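Local coordinates for dimethyl-sulfide monooxygenase (Hyphomicrobium sulfonivorans, PDB 6AK1), which oxidises dimethyl sulfide to methanethiol and formaldehyde with NADH and molecular oxygen, using FMN as cofactor, at residues P325-P328 / L329-E333. Sequence-based numbering, arbitrary orientation.
Sequences PDEP and LQAME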
loop_
_atom_site.group_PDB
_atom_site.type_symbol
_atom_site.label_atom_id
_atom_site.label_comp_id
_atom_site.label_asym_id
_atom_site.label_seq_id
_atom_site.Cartn_x
_atom_site.Cartn_y
_atom_site.Cartn_z
ATOM N N PRO A 325 -26.733 2.807 20.362
ATOM C CA PRO A 325 -25.707 3.843 20.593
ATOM C C PRO A 325 -25.408 4.097 22.055
ATOM O O PRO A 325 -24.328 4.622 22.368
ATOM C CB PRO A 325 -26.302 5.102 19.933
ATOM C CG PRO A 325 -27.414 4.596 19.049
ATOM C CD PRO A 325 -27.931 3.351 19.702
ATOM N N ASP A 326 -26.327 3.749 22.961
ATOM C CA ASP A 326 -26.187 4.108 24.367
ATOM C C ASP A 326 -25.654 2.987 25.251
ATOM O O ASP A 326 -25.383 3.237 26.429
ATOM C CB ASP A 326 -27.527 4.601 24.914
ATOM C CG ASP A 326 -27.951 5.900 24.281
ATOM O OD1 ASP A 326 -27.454 6.956 24.723
ATOM O OD2 ASP A 326 -28.750 5.867 23.321
ATOM N N GLU A 327 -25.483 1.776 24.733
ATOM C CA GLU A 327 -24.842 0.751 25.534
ATOM C C GLU A 327 -23.356 1.075 25.692
ATOM O O GLU A 327 -22.748 1.668 24.800
ATOM C CB GLU A 327 -25.017 -0.624 24.895
ATOM C CG GLU A 327 -24.277 -0.818 23.592
ATOM C CD GLU A 327 -24.223 -2.275 23.180
ATOM O OE1 GLU A 327 -23.416 -2.625 22.275
ATOM O OE2 GLU A 327 -24.989 -3.070 23.777
ATOM N N PRO A 328 -22.754 0.715 26.827
ATOM C CA PRO A 328 -21.307 0.898 26.979
ATOM C C PRO A 328 -20.548 -0.029 26.052
ATOM O O PRO A 328 -21.034 -1.101 25.679
ATOM C CB PRO A 328 -21.051 0.540 28.448
ATOM C CG PRO A 328 -22.152 -0.396 28.790
ATOM C CD PRO A 328 -23.355 0.117 28.032
ATOM N N LEU A 329 -19.335 0.405 25.689
ATOM C CA LEU A 329 -18.466 -0.390 24.822
ATOM C C LEU A 329 -18.264 -1.804 25.359
ATOM O O LEU A 329 -18.310 -2.778 24.596
ATOM C CB LEU A 329 -17.113 0.311 24.653
ATOM C CG LEU A 329 -16.051 -0.418 23.822
ATOM C CD1 LEU A 329 -16.574 -0.786 22.427
ATOM C CD2 LEU A 329 -14.767 0.391 23.732
ATOM N N GLN A 330 -18.042 -1.939 26.672
ATOM C CA GLN A 330 -17.755 -3.248 27.254
ATOM C C GLN A 330 -18.888 -4.253 27.036
ATOM O O GLN A 330 -18.640 -5.463 27.074
ATOM C CB GLN A 330 -17.452 -3.107 28.753
ATOM C CG GLN A 330 -18.468 -2.283 29.533
ATOM C CD GLN A 330 -18.182 -2.226 31.041
ATOM O OE1 GLN A 330 -17.553 -3.122 31.611
ATOM N NE2 GLN A 330 -18.645 -1.156 31.686
ATOM N N ALA A 331 -20.111 -3.786 26.778
ATOM C CA ALA A 331 -21.262 -4.654 26.548
ATOM C C ALA A 331 -21.508 -4.973 25.072
ATOM O O ALA A 331 -22.504 -5.630 24.756
ATOM C CB ALA A 331 -22.520 -4.018 27.147
ATOM N N MET A 332 -20.642 -4.529 24.164
ATOM C CA MET A 332 -20.842 -4.802 22.746
ATOM C C MET A 332 -20.778 -6.305 22.477
ATOM O O MET A 332 -19.949 -7.026 23.043
ATOM C CB MET A 332 -19.793 -4.054 21.918
ATOM C CG MET A 332 -19.792 -4.358 20.422
ATOM S SD MET A 332 -18.784 -3.195 19.449
ATOM C CE MET A 332 -19.791 -1.705 19.595
ATOM N N GLU A 333 -21.672 -6.777 21.606
ATOM C CA GLU A 333 -21.811 -8.214 21.394
ATOM C C GLU A 333 -20.617 -8.776 20.635
ATOM O O GLU A 333 -20.006 -9.763 21.064
ATOM C CB GLU A 333 -23.116 -8.517 20.656
ATOM C CG GLU A 333 -24.383 -8.016 21.373
ATOM C CD GLU A 333 -24.805 -8.884 22.558
ATOM O OE1 GLU A 333 -25.797 -8.512 23.237
ATOM O OE2 GLU A 333 -24.159 -9.937 22.802
#
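Pro328 O accepts the amide of Ala331, N to O 3.0 Å, and around this bond the chain bends from the extended run of Glu327 and Pro328 into one turn of 3-10 helix, residues 329-331. Leu329 leads the turn with its side chain directed away from Glu327 and Pro328, buried against Val358 of helix 355-362 and Leu341 of helix 335-344; its carbonyl O takes the next i+3 bond, from Met332 N at 2.9 Å. Gln330 lays the methylene CG 4.0 Å from CB of the Pro328 ring. Ala331 turns its methyl back over the proline: CB stands 4.0 Å from Pro328 CG, while its N-H reaches Pro328 O from above the carbonyl plane, 54° out of it. At Met332 the Glu327 carboxylate arrives. CG of Glu327 sits between the backbone N and the carbonyl carbon (chi1 68°), and the chain runs on extended alongside the turn to its far end, OE1 3.4 Å from Met332 CA. An alanine in place of Glu327 would probably cost Met332 CA and CB the carboxylate lying against them. The two i+3 bonds hold the turn itself; others tie the loop to its neighbours, mainly at 353-356. OE1 makes van der Waals contact, but OE2 faces an acceptor, Ala331 O at 3.7 Å, and the like charge of Glu333, so the carboxylate probably gains no electrostatic hold on the turn.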